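Local structure of putative uncharacterized protein (Bacteroides vulgatus, 4F7A) at residues I241-K246 with A329-A334; Y248-A253 with A325-V330; T27-I32 with I185-C190. The protein probably binds glycans, perhaps mucin O-glycans, at the bacterial surface as a SusD-like outer membrane lipoprotein. All blocks are in the same frame, centred on the assembly; numbering follows the deposited sequence.

Contact 1. Residues I241-K246 with A329-A334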
loop_
_atom_site.group_PDB
_atom_site.type_symbol
_atom_site.label_atom_id
_atom_site.label_comp_id
_atom_site.label_asym_id
_atom_site.label_seq_id
_atom_site.Cartn_x
_atom_site.Cartn_y
_atom_site.Cartn_z
ATOM N N ILE A 241 -2.445 6.738 -10.419
ATOM C CA ILE A 241 -3.585 5.830 -10.321
ATOM C C ILE A 241 -4.269 6.135 -8.993
ATOM O O ILE A 241 -3.654 6.042 -7.926
ATOM C CB ILE A 241 -3.164 4.352 -10.370
ATOM C CG1 ILE A 241 -2.282 4.078 -11.617
ATOM C CG2 ILE A 241 -4.401 3.425 -10.319
ATOM C CD1 ILE A 241 -2.865 4.529 -12.997
ATOM N N GLN A 242 -5.547 6.489 -9.078
ATOM C CA GLN A 242 -6.323 6.893 -7.919
ATOM C C GLN A 242 -7.793 6.696 -8.236
ATOM O O GLN A 242 -8.225 6.924 -9.358
ATOM C CB GLN A 242 -6.059 8.351 -7.566
ATOM C CG GLN A 242 -6.209 9.341 -8.695
ATOM C CD GLN A 242 -5.721 10.720 -8.299
ATOM O OE1 GLN A 242 -4.921 10.858 -7.394
ATOM N NE2 GLN A 242 -6.202 11.739 -8.978
ATOM N N ILE A 243 -8.535 6.249 -7.243
ATOM C CA ILE A 243 -9.928 5.841 -7.433
ATOM C C ILE A 243 -10.916 6.968 -7.186
ATOM O O ILE A 243 -10.874 7.623 -6.132
ATOM C CB ILE A 243 -10.307 4.682 -6.519
ATOM C CG1 ILE A 243 -9.381 3.478 -6.755
ATOM C CG2 ILE A 243 -11.822 4.298 -6.738
ATOM C CD1 ILE A 243 -9.383 2.875 -8.187
ATOM N N SER A 244 -11.816 7.160 -8.137
ATOM C CA SER A 244 -12.907 8.128 -7.996
ATOM C C SER A 244 -13.988 7.901 -9.023
ATOM O O SER A 244 -13.757 7.307 -10.085
ATOM C CB SER A 244 -12.399 9.577 -8.098
ATOM O OG SER A 244 -11.912 9.878 -9.408
ATOM N N GLY A 245 -15.169 8.412 -8.697
ATOM C CA GLY A 245 -16.299 8.441 -9.620
ATOM C C GLY A 245 -17.369 7.438 -9.217
ATOM O O GLY A 245 -17.182 6.640 -8.280
ATOM N N LYS A 246 -18.487 7.496 -9.927
ATOM C CA LYS A 246 -19.645 6.617 -9.707
ATOM C C LYS A 246 -20.141 6.584 -8.255
ATOM O O LYS A 246 -20.602 5.551 -7.774
ATOM C CB LYS A 246 -19.362 5.204 -10.246
ATOM C CG LYS A 246 -19.164 5.164 -11.779
ATOM C CD LYS A 246 -19.259 3.736 -12.324
ATOM C CE LYS A 246 -19.166 3.674 -13.833
ATOM N NZ LYS A 246 -20.506 3.845 -14.464
ATOM N N ALA A 329 -8.819 8.231 -4.149
ATOM C CA ALA A 329 -7.997 7.389 -3.293
ATOM C C ALA A 329 -6.760 6.932 -4.045
ATOM O O ALA A 329 -6.847 6.095 -4.942
ATOM C CB ALA A 329 -8.800 6.148 -2.819
ATOM N N VAL A 330 -5.610 7.467 -3.667
ATOM C CA VAL A 330 -4.358 7.168 -4.348
ATOM C C VAL A 330 -3.943 5.702 -4.156
ATOM O O VAL A 330 -3.999 5.178 -3.029
ATOM C CB VAL A 330 -3.250 8.091 -3.833
ATOM C CG1 VAL A 330 -1.939 7.709 -4.423
ATOM C CG2 VAL A 330 -3.609 9.569 -4.173
ATOM N N LEU A 331 -3.564 5.054 -5.261
ATOM C CA LEU A 331 -3.117 3.644 -5.282
ATOM C C LEU A 331 -1.677 3.475 -5.764
ATOM O O LEU A 331 -0.958 2.605 -5.260
ATOM C CB LEU A 331 -4.030 2.782 -6.167
ATOM C CG LEU A 331 -5.458 2.593 -5.633
ATOM C CD1 LEU A 331 -6.264 1.766 -6.613
ATOM C CD2 LEU A 331 -5.437 1.970 -4.235
ATOM N N LEU A 332 -1.279 4.256 -6.761
ATOM C CA LEU A 332 0.063 4.139 -7.358
ATOM C C LEU A 332 0.469 5.481 -8.001
ATOM O O LEU A 332 -0.172 5.941 -8.932
ATOM C CB LEU A 332 0.076 3.001 -8.386
ATOM C CG LEU A 332 1.449 2.497 -8.829
ATOM C CD1 LEU A 332 1.347 1.086 -9.392
ATOM C CD2 LEU A 332 2.073 3.445 -9.826
ATOM N N THR A 333 1.549 6.079 -7.504
ATOM C CA THR A 333 1.924 7.422 -7.886
ATOM C C THR A 333 3.144 7.402 -8.785
ATOM O O THR A 333 3.949 6.455 -8.765
ATOM C CB THR A 333 2.229 8.296 -6.641
ATOM O OG1 THR A 333 3.373 7.775 -5.946
ATOM C CG2 THR A 333 0.998 8.359 -5.685
ATOM N N ALA A 334 3.269 8.478 -9.555
ATOM C CA ALA A 334 4.471 8.818 -10.270
ATOM C C ALA A 334 5.685 8.886 -9.323
ATOM O O ALA A 334 6.766 8.376 -9.636
ATOM C CB ALA A 334 4.252 10.177 -10.970
#

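Contact 2. Residues Y248-A253 with A325-V330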
loop_
_atom_site.group_PDB
_atom_site.type_symbol
_atom_site.label_atom_id
_atom_site.label_comp_id
_atom_site.label_asym_id
_atom_site.label_seq_id
_atom_site.Cartn_x
_atom_site.Cartn_y
_atom_site.Cartn_z
ATOM N N TYR A 248 -18.345 6.793 -5.522
ATOM C CA TYR A 248 -17.321 6.351 -4.563
ATOM C C TYR A 248 -16.981 7.468 -3.586
ATOM O O TYR A 248 -16.861 8.612 -3.970
ATOM C CB TYR A 248 -16.057 5.943 -5.294
ATOM C CG TYR A 248 -14.913 5.496 -4.420
ATOM C CD1 TYR A 248 -14.865 4.198 -3.905
ATOM C CD2 TYR A 248 -13.852 6.349 -4.139
ATOM C CE1 TYR A 248 -13.799 3.766 -3.142
ATOM C CE2 TYR A 248 -12.769 5.919 -3.358
ATOM C CZ TYR A 248 -12.744 4.627 -2.877
ATOM O OH TYR A 248 -11.669 4.212 -2.112
ATOM N N GLN A 249 -16.831 7.125 -2.323
ATOM C CA GLN A 249 -16.418 8.089 -1.302
ATOM C C GLN A 249 -15.117 7.561 -0.722
ATOM O O GLN A 249 -14.969 6.346 -0.543
ATOM C CB GLN A 249 -17.481 8.184 -0.200
ATOM C CG GLN A 249 -18.894 8.584 -0.670
ATOM C CD GLN A 249 -18.984 10.030 -1.059
ATOM O OE1 GLN A 249 -19.342 10.882 -0.239
ATOM N NE2 GLN A 249 -18.660 10.331 -2.318
ATOM N N ASN A 250 -14.178 8.455 -0.429
ATOM C CA ASN A 250 -12.924 8.057 0.141
ATOM C C ASN A 250 -13.129 7.647 1.608
ATOM O O ASN A 250 -13.516 8.465 2.439
ATOM C CB ASN A 250 -11.921 9.203 0.028
ATOM C CG ASN A 250 -10.510 8.785 0.396
ATOM O OD1 ASN A 250 -10.308 8.111 1.397
ATOM N ND2 ASN A 250 -9.520 9.229 -0.395
ATOM N N PRO A 251 -12.872 6.380 1.941
ATOM C CA PRO A 251 -13.219 5.931 3.289
ATOM C C PRO A 251 -12.320 6.509 4.379
ATOM O O PRO A 251 -12.732 6.571 5.533
ATOM C CB PRO A 251 -13.061 4.409 3.206
ATOM C CG PRO A 251 -12.126 4.195 2.121
ATOM C CD PRO A 251 -12.392 5.258 1.107
ATOM N N LEU A 252 -11.113 6.941 4.023
ATOM C CA LEU A 252 -10.228 7.580 5.001
ATOM C C LEU A 252 -10.881 8.833 5.542
ATOM O O LEU A 252 -10.810 9.105 6.736
ATOM C CB LEU A 252 -8.859 7.883 4.395
ATOM C CG LEU A 252 -7.806 8.547 5.290
ATOM C CD1 LEU A 252 -7.415 7.711 6.509
ATOM C CD2 LEU A 252 -6.561 8.878 4.436
ATOM N N ALA A 253 -11.550 9.579 4.659
ATOM C CA ALA A 253 -12.238 10.786 5.043
ATOM C C ALA A 253 -13.413 10.446 5.929
ATOM O O ALA A 253 -13.731 11.211 6.839
ATOM C CB ALA A 253 -12.699 11.626 3.775
ATOM N N ALA A 325 -14.202 13.354 1.370
ATOM C CA ALA A 325 -14.963 12.261 0.764
ATOM C C ALA A 325 -14.776 12.206 -0.751
ATOM O O ALA A 325 -14.786 11.106 -1.345
ATOM C CB ALA A 325 -16.464 12.412 1.106
ATOM N N SER A 326 -14.642 13.380 -1.393
ATOM C CA SER A 326 -14.520 13.424 -2.858
ATOM C C SER A 326 -13.063 13.333 -3.334
ATOM O O SER A 326 -12.789 13.421 -4.533
ATOM C CB SER A 326 -15.204 14.682 -3.420
ATOM O OG SER A 326 -14.515 15.834 -2.997
ATOM N N THR A 327 -12.121 13.175 -2.409
ATOM C CA THR A 327 -10.704 13.050 -2.781
ATOM C C THR A 327 -10.438 11.673 -3.436
ATOM O O THR A 327 -10.706 10.652 -2.819
ATOM C CB THR A 327 -9.803 13.179 -1.538
ATOM O OG1 THR A 327 -9.991 14.483 -0.951
ATOM C CG2 THR A 327 -8.333 12.974 -1.913
ATOM N N PRO A 328 -9.891 11.642 -4.674
ATOM C CA PRO A 328 -9.574 10.308 -5.218
ATOM C C PRO A 328 -8.623 9.538 -4.277
ATOM O O PRO A 328 -7.748 10.150 -3.659
ATOM C CB PRO A 328 -8.886 10.630 -6.556
ATOM C CG PRO A 328 -9.416 11.952 -6.955
ATOM C CD PRO A 328 -9.559 12.710 -5.635
ATOM N N ALA A 329 -8.819 8.231 -4.149
ATOM C CA ALA A 329 -7.997 7.389 -3.293
ATOM C C ALA A 329 -6.760 6.932 -4.045
ATOM O O ALA A 329 -6.847 6.095 -4.942
ATOM C CB ALA A 329 -8.800 6.148 -2.819
ATOM N N VAL A 330 -5.610 7.467 -3.667
ATOM C CA VAL A 330 -4.358 7.168 -4.348
ATOM C C VAL A 330 -3.943 5.702 -4.156
ATOM O O VAL A 330 -3.999 5.178 -3.029
ATOM C CB VAL A 330 -3.250 8.091 -3.833
ATOM C CG1 VAL A 330 -1.939 7.709 -4.423
ATOM C CG2 VAL A 330 -3.609 9.569 -4.173
#

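Contact 3. Residues T27-I32 with I185-C190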
loop_
_atom_site.group_PDB
_atom_site.type_symbol
_atom_site.label_atom_id
_atom_site.label_comp_id
_atom_site.label_asym_id
_atom_site.label_seq_id
_atom_site.Cartn_x
_atom_site.Cartn_y
_atom_site.Cartn_z
ATOM N N THR A 27 -17.663 -2.231 -9.315
ATOM C CA THR A 27 -17.460 -2.976 -8.070
ATOM C C THR A 27 -15.970 -3.229 -7.781
ATOM O O THR A 27 -15.500 -3.063 -6.650
ATOM C CB THR A 27 -18.221 -4.289 -8.119
ATOM O OG1 THR A 27 -19.607 -3.994 -8.257
ATOM C CG2 THR A 27 -17.991 -5.151 -6.855
ATOM N N ILE A 28 -15.225 -3.621 -8.810
ATOM C CA ILE A 28 -13.802 -3.923 -8.619
ATOM C C ILE A 28 -13.043 -2.666 -8.184
ATOM O O ILE A 28 -12.271 -2.708 -7.230
ATOM C CB ILE A 28 -13.154 -4.496 -9.901
ATOM C CG1 ILE A 28 -13.770 -5.856 -10.257
ATOM C CG2 ILE A 28 -11.625 -4.665 -9.705
ATOM C CD1 ILE A 28 -13.566 -6.273 -11.739
ATOM N N GLN A 29 -13.240 -1.564 -8.907
ATOM C CA GLN A 29 -12.517 -0.332 -8.600
ATOM C C GLN A 29 -12.892 0.263 -7.220
ATOM O O GLN A 29 -12.039 0.802 -6.507
ATOM C CB GLN A 29 -12.658 0.671 -9.746
ATOM C CG GLN A 29 -11.729 0.264 -10.904
ATOM C CD GLN A 29 -11.981 1.010 -12.179
ATOM O OE1 GLN A 29 -11.198 1.905 -12.567
ATOM N NE2 GLN A 29 -13.098 0.688 -12.839
ATOM N N LYS A 30 -14.145 0.106 -6.815
ATOM C CA LYS A 30 -14.563 0.526 -5.472
ATOM C C LYS A 30 -14.033 -0.395 -4.380
ATOM O O LYS A 30 -14.032 -0.030 -3.213
ATOM C CB LYS A 30 -16.084 0.571 -5.371
ATOM C CG LYS A 30 -16.690 1.677 -6.210
ATOM C CD LYS A 30 -18.200 1.778 -5.984
ATOM C CE LYS A 30 -18.782 2.984 -6.723
ATOM N NZ LYS A 30 -20.271 3.058 -6.693
ATOM N N GLY A 31 -13.594 -1.583 -4.765
ATOM C CA GLY A 31 -13.264 -2.633 -3.815
ATOM C C GLY A 31 -11.778 -2.802 -3.526
ATOM O O GLY A 31 -11.413 -3.657 -2.732
ATOM N N ILE A 32 -10.923 -2.012 -4.165
ATOM C CA ILE A 32 -9.457 -2.096 -3.922
ATOM C C ILE A 32 -9.094 -1.389 -2.587
ATOM O O ILE A 32 -8.713 -2.058 -1.634
ATOM C CB ILE A 32 -8.648 -1.531 -5.109
ATOM C CG1 ILE A 32 -8.926 -2.341 -6.384
ATOM C CG2 ILE A 32 -7.119 -1.490 -4.769
ATOM C CD1 ILE A 32 -8.513 -1.612 -7.705
ATOM N N ILE A 185 -15.197 2.726 -18.319
ATOM C CA ILE A 185 -14.724 1.973 -17.157
ATOM C C ILE A 185 -13.651 2.719 -16.373
ATOM O O ILE A 185 -13.107 2.178 -15.408
ATOM C CB ILE A 185 -14.183 0.552 -17.553
ATOM C CG1 ILE A 185 -13.009 0.651 -18.520
ATOM C CG2 ILE A 185 -15.271 -0.266 -18.175
ATOM C CD1 ILE A 185 -12.258 -0.704 -18.735
ATOM N N ASN A 186 -13.378 3.967 -16.735
ATOM C CA ASN A 186 -12.318 4.716 -16.061
ATOM C C ASN A 186 -12.740 5.254 -14.688
ATOM O O ASN A 186 -13.282 6.347 -14.585
ATOM C CB ASN A 186 -11.862 5.891 -16.923
ATOM C CG ASN A 186 -10.663 6.613 -16.325
ATOM O OD1 ASN A 186 -10.031 6.094 -15.395
ATOM N ND2 ASN A 186 -10.348 7.801 -16.848
HETATM N N MSE A 187 -12.472 4.500 -13.635
HETATM C CA MSE A 187 -12.505 5.063 -12.279
HETATM C C MSE A 187 -11.135 5.108 -11.621
HETATM O O MSE A 187 -11.068 5.310 -10.421
HETATM C CB MSE A 187 -13.430 4.236 -11.369
HETATM C CG MSE A 187 -14.873 4.364 -11.707
HETATM SE SE MSE A 187 -15.899 3.230 -10.499
HETATM C CE MSE A 187 -15.270 3.830 -8.766
ATOM N N CYS A 188 -10.056 4.936 -12.378
ATOM C CA CYS A 188 -8.713 4.882 -11.771
ATOM C C CYS A 188 -7.717 5.839 -12.424
ATOM O O CYS A 188 -6.515 5.706 -12.207
ATOM C CB CYS A 188 -8.165 3.456 -11.774
ATOM S SG CYS A 188 -8.003 2.776 -13.429
ATOM N N ASN A 189 -8.223 6.823 -13.168
ATOM C CA ASN A 189 -7.394 7.834 -13.864
ATOM C C ASN A 189 -6.578 7.199 -15.004
ATOM O O ASN A 189 -5.409 7.545 -15.219
ATOM C CB ASN A 189 -6.522 8.633 -12.890
ATOM C CG ASN A 189 -5.904 9.897 -13.520
ATOM O OD1 ASN A 189 -6.487 10.506 -14.421
ATOM N ND2 ASN A 189 -4.735 10.295 -13.030
ATOM N N CYS A 190 -7.230 6.272 -15.733
ATOM C CA CYS A 190 -6.697 5.689 -16.970
ATOM C C CYS A 190 -7.706 5.920 -18.100
ATOM O O CYS A 190 -8.618 5.120 -18.323
ATOM C CB CYS A 190 -6.386 4.203 -16.809
ATOM S SG CYS A 190 -5.009 3.887 -15.716
#

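Contact 1. Residues I241-K246 with A329-A334
Ile241 and Leu332 meet as an antiparallel hydrogen-bonded pair, with Ile241 N giving its hydrogen to Leu332 O at 2.8 Å. The carbonyl of the same isoleucine takes two donors: Leu331 N lies 2.8 Å from Ile241 O and Leu332 N 3.2 Å from it, both reaching the oxygen from one face of its plane. Two residues of one strand thus stand opposite one of the other, a classic beta bulge, and beyond it the next hydrogen-bonded pair is Ile243 with Ala329. There Ile243 N sits 2.9 Å from Ala329 O, well above the carbonyl plane (41° out of it), and Ala329 N returns a bond to Ile243 O. Between the two hydrogen-bonded pairs, Gln242 faces Val330 in a non-hydrogen-bonded pair, and its CA-H leans on Ala329 O.

The result is a two-stranded antiparallel sheet, strands 241-243 and 329-332, set among the helices of a mainly helical SusD-type, TPR-like fold. Helix 193-210 covers Leu332 through Ser202, Leu203 and Arg206, and Arg206 also bonds to Leu331 O.

Apolar contacts gather on the isoleucine side of the sheet. Ile241 and Leu332 run side by side, pointing the same way, CB to CB 4.0 Å. CG1 of Ile243, anti to its carbonyl carbon (chi1 -57°), meets CD1 of Leu331 at 3.6 Å, the two chains crossing at a slant. On the other face Gln242, extended beyond CG, brings OE1 to 3.7 Å from CG2 of Val330.

Contact 2. Residues Y248-A253 with A325-V330
Asn250 and Ala325 bring their backbones together as two loops that touch without strand pairing, CA to CA 4.7 Å. Asn250 N donates to Ala325 O at 2.9 Å in a nearly straight bond (167° at the hydrogen), and Gln249 CA makes a CA-H...O contact with the same oxygen. CB of Ala253, in the first turn of helix 251-257, comes to 3.3 Å from Ala325 N.

The side chain of Asn250 works in two directions. Its CG lies anti to the backbone N (chi1 -170°), which sets the amide beside Thr327; there ND2 meets Thr327 O at 3.1 Å, the oxygen in the amide plane but the nitrogen above the plane of the threonine carbonyl. OD1 accepts from Leu252 N at 3.0 Å, in its own carbonyl plane, and so N-caps the helix. An aspartate in its place, having no N-H to give, would probably leave Thr327 O without this mate and the loop less firmly joined to the helix start.

Tyr248 presents its ring edge to Ala329: CB of the alanine lies near the ring plane, 3.5 Å from Tyr248 OH, while the hydroxyl is hydrogen-bonded to Tyr33 O. Gln249 OE1 reaches 3.5 Å from CB of Ala325. With both amide ends of Asn250 engaged, the flip of this buried group is settled: oxygen to the helix, nitrogen to the loop.

Contact 3. Residues T27-I32 with I185-C190
Gln29 of helix 15-30 plugs into a turn of the loop between helices 151-174 and 193-210, its amide meeting the backbone of Ile185 and Met187. Gln29 NE2 donates to Ile185 O at 3.0 Å, and the acceptor lies in the amide plane. OE1 of the same glutamine accepts from Met187 N at 3.1 Å, but here the donor stands above the carbonyl plane (38° out of it). NE2 also bonds to Phe25 O one helical turn back, so this buried amide is gripped from the loop and from its own helix. The chain runs extended beyond CG, chi2 168°, and this carries the amide across to the loop.

The loop is shaped by an Asx turn. Asn186 OD1 accepts from Cys188 N at 3.2 Å and from Cys190 N at 2.8 Å, the two donors arriving from opposite faces of its plane. In this way the backbone at Cys188 and Cys190 curls back around the asparagine while Met187 itself faces the helix.

Van der Waals contacts add to the polar pairs. Met187, present as selenomethionine, lays CB against the glutamine amide, 3.6 Å from Gln29 CD. A turn about its CG-SE bond (chi3 53°) brings CE to 3.6 Å from CG of Lys30. The lysine's charged end forms a salt bridge with Glu26 and bonds to Lys246 O. Helix 111-132 covers this region through Leu120, which touches Gln29, and Ala116, which touches Ile185.

In the fold
From the N terminus, helix 15-30 enters first, and contact 3 closes a mainly helical loop of 152 residues when 185-190 returns to it. Contacts 1 and 2 open later, so they follow contact 3 in series. Contact 2 nests nearly within contact 1: 241-246 opens contact 1 and 248-253 opens contact 2, and their partners 325-330 and 329-334 follow in the reverse order, overlapping at Ala329 and Val330. The three sites are neighbours: Ser244 N bonds to Met187 O, Ile243 CG2 packs on Gln29 O, and Tyr248 packs on Met187 and Lys30. Together they tie helices 15-30 and 251-257 to the small two-stranded sheet.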